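Mandelate racemase/muconate lactonizing enzyme/Enolase superfamily (Rhodobacter sphaeroides, PDB 2HZG) belongs to the enolase superfamily, in which an N-terminal capping domain packs against a barrel domain, and holds a sodium ion in this crystal structure. Local coordinates at residues H304-H309 against I327-A332; K134-S139 against G352-P357; D23-A28 against A333-A338; E43-P48 against Q275-R280. All coordinates share one frame; numbering follows the deposited sequence.

Contact 1: residues H304-H309 against I327-A332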
loop_
_atom_site.group_PDB
_atom_site.type_symbol
_atom_site.label_atom_id
_atom_site.label_comp_id
_atom_site.label_asym_id
_atom_site.label_seq_id
_atom_site.Cartn_x
_atom_site.Cartn_y
_atom_site.Cartn_z
ATOM N N HIS A 304 15.482 -9.142 -3.554
ATOM C CA HIS A 304 14.448 -10.156 -3.520
ATOM C C HIS A 304 14.061 -10.467 -4.961
ATOM O O HIS A 304 13.590 -9.587 -5.678
ATOM C CB HIS A 304 13.185 -9.722 -2.752
ATOM C CG HIS A 304 12.053 -10.684 -2.925
ATOM N ND1 HIS A 304 11.112 -10.559 -3.923
ATOM C CD2 HIS A 304 11.762 -11.838 -2.278
ATOM C CE1 HIS A 304 10.274 -11.579 -3.872
ATOM N NE2 HIS A 304 10.645 -12.368 -2.879
ATOM N N THR A 305 14.286 -11.714 -5.386
ATOM C CA THR A 305 13.864 -12.174 -6.708
ATOM C C THR A 305 13.387 -13.611 -6.628
ATOM O O THR A 305 14.137 -14.469 -6.194
ATOM C CB THR A 305 15.023 -12.159 -7.739
ATOM O OG1 THR A 305 15.600 -10.855 -7.787
ATOM C CG2 THR A 305 14.508 -12.544 -9.136
ATOM N N PHE A 306 12.164 -13.872 -7.078
ATOM C CA PHE A 306 11.679 -15.250 -7.125
ATOM C C PHE A 306 11.181 -15.623 -8.540
ATOM O O PHE A 306 10.542 -16.664 -8.737
ATOM C CB PHE A 306 10.572 -15.471 -6.057
ATOM C CG PHE A 306 10.503 -16.893 -5.532
ATOM C CD1 PHE A 306 11.565 -17.436 -4.793
ATOM C CD2 PHE A 306 9.375 -17.681 -5.760
ATOM C CE1 PHE A 306 11.495 -18.721 -4.288
ATOM C CE2 PHE A 306 9.306 -19.005 -5.274
ATOM C CZ PHE A 306 10.377 -19.518 -4.544
ATOM N N THR A 307 11.484 -14.780 -9.524
ATOM C CA THR A 307 10.803 -14.876 -10.814
ATOM C C THR A 307 11.789 -14.932 -12.006
ATOM O O THR A 307 12.782 -15.673 -11.935
ATOM C CB THR A 307 9.722 -13.756 -10.946
ATOM O OG1 THR A 307 10.353 -12.481 -10.778
ATOM C CG2 THR A 307 8.659 -13.923 -9.863
ATOM N N SER A 308 11.514 -14.197 -13.089
ATOM C CA SER A 308 12.308 -14.288 -14.334
ATOM C C SER A 308 13.728 -13.708 -14.191
ATOM O O SER A 308 14.058 -13.042 -13.217
ATOM C CB SER A 308 11.598 -13.556 -15.478
ATOM O OG SER A 308 11.734 -12.141 -15.299
ATOM N N HIS A 309 14.571 -13.921 -15.194
ATOM C CA HIS A 309 15.872 -13.251 -15.166
ATOM C C HIS A 309 15.783 -11.774 -15.516
ATOM O O HIS A 309 16.686 -11.036 -15.196
ATOM C CB HIS A 309 16.904 -13.963 -16.039
ATOM C CG HIS A 309 17.458 -15.194 -15.399
ATOM N ND1 HIS A 309 18.755 -15.615 -15.587
ATOM C CD2 HIS A 309 16.894 -16.084 -14.545
ATOM C CE1 HIS A 309 18.966 -16.718 -14.887
ATOM N NE2 HIS A 309 17.852 -17.026 -14.249
ATOM N N ILE A 327 26.100 -11.550 -1.573
ATOM C CA ILE A 327 25.124 -12.595 -1.842
ATOM C C ILE A 327 23.897 -12.037 -2.597
ATOM O O ILE A 327 23.560 -10.852 -2.459
ATOM C CB ILE A 327 24.748 -13.378 -0.586
ATOM C CG1 ILE A 327 23.591 -12.735 0.125
ATOM C CG2 ILE A 327 25.975 -13.542 0.364
ATOM C CD1 ILE A 327 22.659 -13.758 0.614
ATOM N N CYS A 328 23.287 -12.880 -3.430
ATOM C CA CYS A 328 22.052 -12.521 -4.101
ATOM C C CYS A 328 21.103 -13.686 -4.072
ATOM O O CYS A 328 21.530 -14.847 -4.032
ATOM C CB CYS A 328 22.292 -12.065 -5.551
ATOM S SG CYS A 328 22.909 -13.358 -6.662
ATOM N N GLU A 329 19.816 -13.364 -4.097
ATOM C CA GLU A 329 18.777 -14.360 -4.272
ATOM C C GLU A 329 18.702 -14.832 -5.718
ATOM O O GLU A 329 18.685 -14.027 -6.658
ATOM C CB GLU A 329 17.413 -13.830 -3.816
ATOM C CG GLU A 329 16.336 -14.894 -3.799
ATOM C CD GLU A 329 15.051 -14.470 -3.093
ATOM O OE1 GLU A 329 14.828 -13.248 -2.932
ATOM O OE2 GLU A 329 14.236 -15.368 -2.719
ATOM N N TYR A 330 18.624 -16.146 -5.880
ATOM C CA TYR A 330 18.517 -16.754 -7.189
ATOM C C TYR A 330 17.338 -17.733 -7.219
ATOM O O TYR A 330 17.366 -18.734 -6.523
ATOM C CB TYR A 330 19.830 -17.477 -7.554
ATOM C CG TYR A 330 19.840 -17.962 -8.983
ATOM C CD1 TYR A 330 20.285 -17.132 -10.027
ATOM C CD2 TYR A 330 19.339 -19.218 -9.308
ATOM C CE1 TYR A 330 20.255 -17.578 -11.363
ATOM C CE2 TYR A 330 19.305 -19.671 -10.629
ATOM C CZ TYR A 330 19.775 -18.846 -11.644
ATOM O OH TYR A 330 19.726 -19.302 -12.939
ATOM N N PRO A 331 16.325 -17.485 -8.072
ATOM C CA PRO A 331 15.205 -18.434 -8.096
ATOM C C PRO A 331 15.635 -19.768 -8.721
ATOM O O PRO A 331 15.897 -19.842 -9.922
ATOM C CB PRO A 331 14.155 -17.749 -8.988
ATOM C CG PRO A 331 14.846 -16.715 -9.713
ATOM C CD PRO A 331 16.166 -16.400 -9.059
ATOM N N ALA A 332 15.698 -20.810 -7.898
ATOM C CA ALA A 332 16.264 -22.086 -8.325
ATOM C C ALA A 332 15.226 -23.070 -8.890
ATOM O O ALA A 332 15.588 -24.020 -9.580
ATOM C CB ALA A 332 17.064 -22.716 -7.178
HETATM O O HOH W 1 16.263 -18.932 -12.318
#
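The rings of His309 and Tyr330 approach each other obliquely, centroids 5.5 Å apart and planes at 82°, with the hydroxyl of the tyrosine lying in the imidazole plane at its edge. His309 NE2 donates to Tyr330 OH over 3.2 Å, a weak bond bent to 121° at the hydrogen, and the same edge also meets a water that donates to Pro331 O at 2.6 Å. Across the imidazole, ND1 is tied to the backbone N of Ile346, so the ring has a polar partner at each nitrogen. One face of the Tyr330 ring carries Pro331 CD, displaced toward the rim. Phe306 offers an edge instead: Glu329 OE2 lies near its plane, 4.0 Å from CD1.

With CG anti to the backbone N (chi1 -172°) and the chain extended beyond, Glu329 lies beside His304, pointing the same way, and its carboxylate reaches the Thr305 backbone, whose N meets OE1 at 2.9 Å from above the carboxylate plane. OE1 also nears His304 CD2 (3.4 Å), while the ND1 of that histidine bonds to Asp277. OE2 takes a hydrogen bond with Ser139 OG and a salt bridge with Lys165 NZ. Pro331 fills the middle of the contact, its CB against Phe306 C (3.7 Å) and its CG against Thr307 O (3.2 Å).

In the barrel, residues 304-309 lead from strand 300-303 into helix 309-316, capped by Ser308, with the His304 side chain near a bound sodium ion. Strand 327-331 is the last of the barrel and pairs with strand 135-141, while Thr305 and Tyr330 both pack on Leu312 of the helix.

Contact 2: residues K134-S139 against G352-P357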
loop_
_atom_site.group_PDB
_atom_site.type_symbol
_atom_site.label_atom_id
_atom_site.label_comp_id
_atom_site.label_asym_id
_atom_site.label_seq_id
_atom_site.Cartn_x
_atom_site.Cartn_y
_atom_site.Cartn_z
ATOM N N LYS A 134 28.206 -11.662 -7.651
ATOM C CA LYS A 134 27.405 -12.024 -6.490
ATOM C C LYS A 134 27.314 -13.532 -6.405
ATOM O O LYS A 134 27.211 -14.218 -7.418
ATOM C CB LYS A 134 25.990 -11.440 -6.587
ATOM C CG LYS A 134 25.936 -9.964 -6.970
ATOM C CD LYS A 134 26.414 -9.083 -5.825
ATOM C CE LYS A 134 26.311 -7.621 -6.196
ATOM N NZ LYS A 134 27.116 -6.833 -5.251
ATOM N N ARG A 135 27.328 -14.036 -5.178
ATOM C CA ARG A 135 27.244 -15.459 -4.927
ATOM C C ARG A 135 25.762 -15.830 -4.728
ATOM O O ARG A 135 25.158 -15.447 -3.717
ATOM C CB ARG A 135 28.113 -15.799 -3.703
ATOM C CG ARG A 135 28.030 -17.252 -3.249
ATOM C CD ARG A 135 28.793 -18.189 -4.187
ATOM N NE ARG A 135 30.200 -17.800 -4.322
ATOM C CZ ARG A 135 31.053 -18.347 -5.190
ATOM N NH1 ARG A 135 30.653 -19.319 -6.005
ATOM N NH2 ARG A 135 32.303 -17.920 -5.236
ATOM N N PRO A 136 25.177 -16.568 -5.697
ATOM C CA PRO A 136 23.734 -16.836 -5.698
ATOM C C PRO A 136 23.356 -17.910 -4.673
ATOM O O PRO A 136 24.018 -18.959 -4.587
ATOM C CB PRO A 136 23.458 -17.332 -7.129
ATOM C CG PRO A 136 24.779 -17.986 -7.553
ATOM C CD PRO A 136 25.865 -17.186 -6.852
ATOM N N TYR A 137 22.324 -17.640 -3.878
ATOM C CA TYR A 137 21.768 -18.693 -3.049
ATOM C C TYR A 137 20.541 -19.227 -3.757
ATOM O O TYR A 137 19.813 -18.468 -4.394
ATOM C CB TYR A 137 21.505 -18.208 -1.620
ATOM C CG TYR A 137 20.360 -17.214 -1.403
ATOM C CD1 TYR A 137 19.016 -17.636 -1.408
ATOM C CD2 TYR A 137 20.626 -15.880 -1.119
ATOM C CE1 TYR A 137 17.958 -16.710 -1.169
ATOM C CE2 TYR A 137 19.580 -14.955 -0.847
ATOM C CZ TYR A 137 18.258 -15.391 -0.892
ATOM O OH TYR A 137 17.235 -14.509 -0.655
ATOM N N ALA A 138 20.350 -20.541 -3.703
ATOM C CA ALA A 138 19.228 -21.177 -4.352
ATOM C C ALA A 138 17.977 -20.875 -3.555
ATOM O O ALA A 138 17.896 -21.215 -2.372
ATOM C CB ALA A 138 19.456 -22.716 -4.470
ATOM N N SER A 139 16.996 -20.238 -4.193
ATOM C CA SER A 139 15.813 -19.828 -3.476
ATOM C C SER A 139 14.653 -20.741 -3.812
ATOM O O SER A 139 14.219 -20.805 -4.956
ATOM C CB SER A 139 15.469 -18.350 -3.746
ATOM O OG SER A 139 14.556 -17.908 -2.762
ATOM N N GLY A 352 31.581 -19.151 -10.351
ATOM C CA GLY A 352 30.207 -19.405 -9.883
ATOM C C GLY A 352 29.429 -18.153 -9.500
ATOM O O GLY A 352 28.353 -18.243 -8.898
ATOM N N LEU A 353 29.972 -16.987 -9.844
ATOM C CA LEU A 353 29.351 -15.719 -9.497
ATOM C C LEU A 353 28.483 -15.198 -10.647
ATOM O O LEU A 353 28.808 -15.381 -11.847
ATOM C CB LEU A 353 30.423 -14.684 -9.138
ATOM C CG LEU A 353 31.385 -14.998 -7.992
ATOM C CD1 LEU A 353 32.344 -13.850 -7.823
ATOM C CD2 LEU A 353 30.635 -15.254 -6.696
ATOM N N ILE A 354 27.383 -14.543 -10.291
ATOM C CA ILE A 354 26.556 -13.881 -11.295
ATOM C C ILE A 354 26.530 -12.380 -11.052
ATOM O O ILE A 354 26.897 -11.900 -9.984
ATOM C CB ILE A 354 25.098 -14.446 -11.336
ATOM C CG1 ILE A 354 24.376 -14.244 -9.979
ATOM C CG2 ILE A 354 25.068 -15.925 -11.851
ATOM C CD1 ILE A 354 22.816 -14.409 -10.098
ATOM N N ARG A 355 26.070 -11.620 -12.031
ATOM C CA ARG A 355 26.128 -10.171 -11.872
ATOM C C ARG A 355 25.081 -9.493 -12.714
ATOM O O ARG A 355 24.549 -10.091 -13.666
ATOM C CB ARG A 355 27.544 -9.636 -12.165
ATOM C CG ARG A 355 27.982 -9.668 -13.631
ATOM C CD ARG A 355 29.477 -9.435 -13.731
ATOM N NE ARG A 355 30.202 -10.555 -13.128
ATOM C CZ ARG A 355 31.307 -10.443 -12.399
ATOM N NH1 ARG A 355 31.830 -9.246 -12.168
ATOM N NH2 ARG A 355 31.883 -11.542 -11.900
ATOM N N ALA A 356 24.745 -8.271 -12.320
ATOM C CA ALA A 356 23.959 -7.377 -13.145
ATOM C C ALA A 356 24.673 -7.320 -14.502
ATOM O O ALA A 356 25.876 -6.991 -14.563
ATOM C CB ALA A 356 23.875 -5.999 -12.501
ATOM N N PRO A 357 23.967 -7.703 -15.581
ATOM C CA PRO A 357 24.621 -7.841 -16.885
ATOM C C PRO A 357 25.468 -6.641 -17.314
ATOM O O PRO A 357 25.101 -5.477 -17.108
ATOM C CB PRO A 357 23.442 -8.060 -17.837
ATOM C CG PRO A 357 22.441 -8.786 -16.972
ATOM C CD PRO A 357 22.547 -8.103 -15.648
HETATM O O HOH W 2 28.119 -20.191 -6.789
#
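Lys134 N donates to Ile354 O over 2.7 Å, and the return bond, Ile354 N to Lys134 O, spans 2.9 Å. Together the two make a single antiparallel bridge of the hydrogen-bonded kind, an isolated pair rather than the start of a ladder. Lys134 O also receives a C-H contact from Leu353 CA at 3.3 Å.

Beside it, the Arg135 chain bends at chi2 (74°) and chi3 (57°), which folds the guanidinium back over the loop. The Leu353 side chain crosses that of Arg135 at about a right angle and sets CD2 on one face of the guanidinium, 3.5 Å from Arg135 CZ. At the guanidinium edge a water lies in plane, accepting from Arg135 NH1 at 2.8 Å and donating to Gly352 O at 2.9 Å; NH1 also bonds to Glu351 O, so the flat group is met at its edge as well as over one face. Pro136 completes the surface with CD against Gly352 O and CB 4.2 Å from Ile354 CD1.

The bridge thus joins Lys134, at strand 135-141, which runs between strands 163-167 and 327-331 of the barrel, to the loop between helices 336-340 and 368-374. Ile354 reaches further in, onto Cys328 of strand 327-331 and Leu312 of helix 309-316.

Contact 3: residues D23-A28 against A333-A338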
loop_
_atom_site.group_PDB
_atom_site.type_symbol
_atom_site.label_atom_id
_atom_site.label_comp_id
_atom_site.label_asym_id
_atom_site.label_seq_id
_atom_site.Cartn_x
_atom_site.Cartn_y
_atom_site.Cartn_z
ATOM N N ASP A 23 4.197 -18.386 -4.739
ATOM C CA ASP A 23 5.213 -18.492 -5.774
ATOM C C ASP A 23 4.851 -17.474 -6.837
ATOM O O ASP A 23 3.916 -17.690 -7.596
ATOM C CB ASP A 23 5.202 -19.926 -6.348
ATOM C CG ASP A 23 6.172 -20.112 -7.528
ATOM O OD1 ASP A 23 6.824 -19.132 -7.956
ATOM O OD2 ASP A 23 6.291 -21.263 -8.020
ATOM N N GLY A 24 5.572 -16.351 -6.844
ATOM C CA GLY A 24 5.344 -15.247 -7.788
ATOM C C GLY A 24 5.734 -15.515 -9.239
ATOM O O GLY A 24 5.525 -14.669 -10.113
ATOM N N SER A 25 6.298 -16.684 -9.520
ATOM C CA SER A 25 6.719 -17.000 -10.891
ATOM C C SER A 25 5.590 -17.566 -11.750
ATOM O O SER A 25 5.790 -17.834 -12.935
ATOM C CB SER A 25 7.943 -17.936 -10.890
ATOM O OG SER A 25 7.587 -19.259 -10.518
ATOM N N GLN A 26 4.400 -17.714 -11.166
ATOM C CA GLN A 26 3.263 -18.340 -11.862
ATOM C C GLN A 26 2.570 -17.419 -12.852
ATOM O O GLN A 26 1.885 -17.888 -13.745
ATOM C CB GLN A 26 2.231 -18.859 -10.860
ATOM C CG GLN A 26 2.807 -19.841 -9.843
ATOM C CD GLN A 26 1.698 -20.459 -9.003
ATOM O OE1 GLN A 26 1.000 -21.356 -9.462
ATOM N NE2 GLN A 26 1.542 -19.987 -7.770
ATOM N N ASP A 27 2.728 -16.116 -12.663
ATOM C CA ASP A 27 2.183 -15.148 -13.594
ATOM C C ASP A 27 3.096 -13.933 -13.627
ATOM O O ASP A 27 4.091 -13.898 -12.887
ATOM C CB ASP A 27 0.676 -14.838 -13.339
ATOM C CG ASP A 27 0.429 -13.830 -12.225
ATOM O OD1 ASP A 27 1.364 -13.422 -11.527
ATOM O OD2 ASP A 27 -0.743 -13.413 -12.073
ATOM N N ALA A 28 2.823 -12.994 -14.526
ATOM C CA ALA A 28 3.682 -11.820 -14.684
ATOM C C ALA A 28 2.922 -10.687 -15.341
ATOM O O ALA A 28 1.976 -10.912 -16.092
ATOM C CB ALA A 28 4.955 -12.153 -15.526
ATOM N N ALA A 333 13.939 -22.850 -8.632
ATOM C CA ALA A 333 12.898 -23.700 -9.220
ATOM C C ALA A 333 11.716 -22.876 -9.760
ATOM O O ALA A 333 10.559 -23.170 -9.435
ATOM C CB ALA A 333 12.404 -24.776 -8.200
ATOM N N PRO A 334 11.996 -21.871 -10.626
ATOM C CA PRO A 334 10.869 -21.047 -11.069
ATOM C C PRO A 334 9.927 -21.805 -12.021
ATOM O O PRO A 334 10.348 -22.781 -12.672
ATOM C CB PRO A 334 11.549 -19.858 -11.777
ATOM C CG PRO A 334 12.850 -20.385 -12.247
ATOM C CD PRO A 334 13.271 -21.469 -11.260
ATOM N N GLN A 335 8.669 -21.370 -12.093
ATOM C CA GLN A 335 7.756 -21.870 -13.111
ATOM C C GLN A 335 8.319 -21.608 -14.507
ATOM O O GLN A 335 9.117 -20.702 -14.704
ATOM C CB GLN A 335 6.364 -21.240 -13.006
ATOM C CG GLN A 335 5.661 -21.495 -11.681
ATOM C CD GLN A 335 5.541 -22.965 -11.344
ATOM O OE1 GLN A 335 5.338 -23.808 -12.220
ATOM N NE2 GLN A 335 5.667 -23.279 -10.073
ATOM N N GLN A 336 7.905 -22.433 -15.459
ATOM C CA GLN A 336 8.367 -22.321 -16.837
ATOM C C GLN A 336 8.158 -20.920 -17.407
ATOM O O GLN A 336 8.978 -20.448 -18.203
ATOM C CB GLN A 336 7.670 -23.350 -17.746
ATOM C CG GLN A 336 8.404 -23.518 -19.097
ATOM C CD GLN A 336 9.786 -24.098 -18.907
ATOM O OE1 GLN A 336 9.962 -25.051 -18.149
ATOM N NE2 GLN A 336 10.775 -23.539 -19.587
ATOM N N LEU A 337 7.059 -20.266 -17.018
ATOM C CA LEU A 337 6.794 -18.901 -17.475
ATOM C C LEU A 337 7.999 -18.020 -17.228
ATOM O O LEU A 337 8.470 -17.365 -18.147
ATOM C CB LEU A 337 5.539 -18.293 -16.807
ATOM C CG LEU A 337 5.310 -16.780 -16.994
ATOM C CD1 LEU A 337 5.288 -16.337 -18.464
ATOM C CD2 LEU A 337 4.022 -16.335 -16.269
ATOM N N ALA A 338 8.505 -18.024 -15.994
ATOM C CA ALA A 338 9.634 -17.170 -15.609
ATOM C C ALA A 338 10.900 -17.457 -16.412
ATOM O O ALA A 338 11.610 -16.519 -16.817
ATOM C CB ALA A 338 9.912 -17.290 -14.109
HETATM O O HOH W 3 8.904 -21.830 -7.808
#
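The turn at residues 23-26 of the N-terminal domain meets the barrel domain at the start of helix 336-340, the CA atoms of Ser25 and Gln335 standing 5.5 Å apart. It contains an Asx turn, Asp23 OD1 accepting from Ser25 N at 3.0 Å. Ser25 OG donates to the same oxygen over 2.7 Å, and both donors come from one face of the carboxylate.

Held in this way, the serine hydroxyl works in relay. Its OG sits between the backbone N and the carbonyl carbon (chi1 73°), and there it accepts from Gln335 N, the residue at the N-cap of the helix, at 2.8 Å and 168°. Gln335 replies with its side chain: bent at chi2, it swings its amide back so that NE2 donates to Asp23 OD2 over 2.9 Å in an almost straight bond.

Apolar packing extends the junction toward strand 27-35. Ser25 CB rests 3.8 Å from Ala338 CB, and Leu337 passes the backbone of Gln26 and continues onto Leu13 and Tyr374. Asp27, turned from the helix, bonds to Ser60 of the second subunit, so the seam between domains lies near the dimer interface. Leu337 CD2 comes to 3.5 Å from Asp27 CA, and one water donates to both Asp23 OD2 and Ala333 O.

Contact 4: residues E43-P48 against Q275-R280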
loop_
_atom_site.group_PDB
_atom_site.type_symbol
_atom_site.label_atom_id
_atom_site.label_comp_id
_atom_site.label_asym_id
_atom_site.label_seq_id
_atom_site.Cartn_x
_atom_site.Cartn_y
_atom_site.Cartn_z
ATOM N N GLU A 43 9.214 -5.501 -15.630
ATOM C CA GLU A 43 8.292 -6.469 -15.071
ATOM C C GLU A 43 7.791 -5.960 -13.702
ATOM O O GLU A 43 8.585 -5.541 -12.853
ATOM C CB GLU A 43 8.989 -7.827 -14.930
ATOM C CG GLU A 43 8.111 -8.972 -14.380
ATOM C CD GLU A 43 8.858 -10.311 -14.375
ATOM O OE1 GLU A 43 9.782 -10.482 -15.212
ATOM O OE2 GLU A 43 8.529 -11.182 -13.530
ATOM N N CYS A 44 6.471 -5.975 -13.517
ATOM C CA CYS A 44 5.873 -5.636 -12.221
ATOM C C CYS A 44 5.720 -6.922 -11.417
ATOM O O CYS A 44 5.163 -7.902 -11.914
ATOM C CB CYS A 44 4.478 -5.023 -12.411
ATOM S SG CYS A 44 4.419 -3.585 -13.475
ATOM N N GLU A 45 6.215 -6.928 -10.187
ATOM C CA GLU A 45 5.989 -8.084 -9.321
ATOM C C GLU A 45 4.732 -7.796 -8.501
ATOM O O GLU A 45 4.791 -7.341 -7.358
ATOM C CB GLU A 45 7.217 -8.398 -8.438
ATOM C CG GLU A 45 7.028 -9.616 -7.513
ATOM C CD GLU A 45 6.486 -10.891 -8.207
ATOM O OE1 GLU A 45 6.681 -11.074 -9.430
ATOM O OE2 GLU A 45 5.867 -11.731 -7.504
ATOM N N ALA A 46 3.584 -8.047 -9.113
ATOM C CA ALA A 46 2.351 -7.462 -8.639
ATOM C C ALA A 46 1.226 -8.235 -9.267
ATOM O O ALA A 46 1.437 -8.948 -10.259
ATOM C CB ALA A 46 2.268 -6.007 -9.092
ATOM N N ALA A 47 0.023 -8.021 -8.745
ATOM C CA ALA A 47 -1.195 -8.567 -9.337
ATOM C C ALA A 47 -1.416 -7.862 -10.672
ATOM O O ALA A 47 -1.573 -6.644 -10.708
ATOM C CB ALA A 47 -2.390 -8.363 -8.379
ATOM N N PRO A 48 -1.360 -8.615 -11.782
ATOM C CA PRO A 48 -1.437 -7.973 -13.095
ATOM C C PRO A 48 -2.693 -7.174 -13.401
ATOM O O PRO A 48 -2.558 -6.079 -13.904
ATOM C CB PRO A 48 -1.258 -9.144 -14.075
ATOM C CG PRO A 48 -0.441 -10.147 -13.300
ATOM C CD PRO A 48 -1.096 -10.068 -11.923
ATOM N N GLN A 275 16.083 -6.488 1.963
ATOM C CA GLN A 275 15.872 -7.265 0.757
ATOM C C GLN A 275 14.827 -6.562 -0.069
ATOM O O GLN A 275 13.693 -6.356 0.370
ATOM C CB GLN A 275 15.425 -8.693 1.084
ATOM C CG GLN A 275 16.323 -9.397 2.104
ATOM C CD GLN A 275 15.717 -10.678 2.633
ATOM O OE1 GLN A 275 14.609 -10.677 3.184
ATOM N NE2 GLN A 275 16.445 -11.780 2.489
ATOM N N ILE A 276 15.207 -6.197 -1.282
ATOM C CA ILE A 276 14.374 -5.294 -2.070
ATOM C C ILE A 276 14.020 -5.888 -3.422
ATOM O O ILE A 276 14.873 -6.394 -4.139
ATOM C CB ILE A 276 15.062 -3.915 -2.272
ATOM C CG1 ILE A 276 15.364 -3.252 -0.913
ATOM C CG2 ILE A 276 14.247 -3.033 -3.250
ATOM C CD1 ILE A 276 14.134 -2.864 -0.089
ATOM N N ASP A 277 12.733 -5.814 -3.738
ATOM C CA ASP A 277 12.223 -6.221 -5.020
ATOM C C ASP A 277 12.004 -4.977 -5.880
ATOM O O ASP A 277 11.119 -4.180 -5.594
ATOM C CB ASP A 277 10.905 -6.986 -4.840
ATOM C CG ASP A 277 10.543 -7.784 -6.064
ATOM O OD1 ASP A 277 10.521 -7.210 -7.160
ATOM O OD2 ASP A 277 10.276 -8.992 -5.959
ATOM N N CYS A 278 12.811 -4.807 -6.929
ATOM C CA CYS A 278 12.607 -3.684 -7.883
ATOM C C CYS A 278 11.234 -3.712 -8.551
ATOM O O CYS A 278 10.730 -2.673 -8.939
ATOM C CB CYS A 278 13.702 -3.652 -8.945
ATOM S SG CYS A 278 15.210 -3.097 -8.202
ATOM N N GLY A 279 10.645 -4.901 -8.676
ATOM C CA GLY A 279 9.296 -5.056 -9.233
ATOM C C GLY A 279 8.149 -4.625 -8.320
ATOM O O GLY A 279 6.983 -4.685 -8.725
ATOM N N ARG A 280 8.463 -4.179 -7.100
ATOM C CA ARG A 280 7.442 -3.750 -6.122
ATOM C C ARG A 280 7.665 -2.347 -5.583
ATOM O O ARG A 280 6.702 -1.596 -5.344
ATOM C CB ARG A 280 7.420 -4.702 -4.910
ATOM C CG ARG A 280 6.967 -6.093 -5.222
ATOM C CD ARG A 280 6.955 -6.895 -3.950
ATOM N NE ARG A 280 6.457 -8.242 -4.184
ATOM C CZ ARG A 280 6.700 -9.288 -3.397
ATOM N NH1 ARG A 280 7.445 -9.160 -2.307
ATOM N NH2 ARG A 280 6.199 -10.472 -3.711
HETATM O O HOH W 4 3.980 -11.194 -5.689
HETATM O O HOH W 5 3.684 -8.118 -5.132
#
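Glu45, Gly279 and Arg280 carry most of this junction between the N-terminal domain and the barrel, where strand 273-276 gives way to a short, weakly bonded helix with Asp277 at its N-cap. Gly279 N makes a weak capping bond to Asp277 OD1, and Asp277 OD2 is hydrogen-bonded to His304 ND1.

The backbones come close, Glu45 CA and Gly279 CA being 4.5 Å apart, an approach made possible by the absence of a side chain on the glycine, whose CA faces Glu43 O. Here Glu45 N donates to Gly279 O at 2.8 Å, from 36° above the carbonyl plane.

With CG anti to the backbone N and a bend at chi2 (49°), the Glu45 side chain lies alongside Arg280, its CG 3.6 Å from Arg280 NE. Glu45 OE2 and Arg280 NH2 stay 4.0 Å apart, beyond a salt bridge. Arg280 NH1 forms a salt bridge with Glu254, a sodium ligand, which may steady that carboxylate, and NH2 a long, weak ion pair with Asp95 of the second subunit. Between the two side chains a water lies in the guanidinium plane, accepting from Arg280 NH2 at 3.1 Å and donating to Glu45 OE2 at 2.7 Å.

From the N terminus, residues 23-28 open the longest span, which contact 3 closes at 333-338, joining the N-terminal domain to the helix after the last barrel strand. Contact 4, nested within it, runs from 43-48 to 275-280 and brings the same domain onto the turn and short helix that follow the sixth barrel strand. Contact 2 opens at 134-139, on the first barrel strand, and closes last, at 352-357; it crosses contacts 3 and 4. Contact 1, with 304-309 and 327-332, is local: it follows contact 4 in series and nests inside contacts 2 and 3. Interleaved loops thus bind a capping domain to a barrel and link the loop after the seventh strand to the eighth.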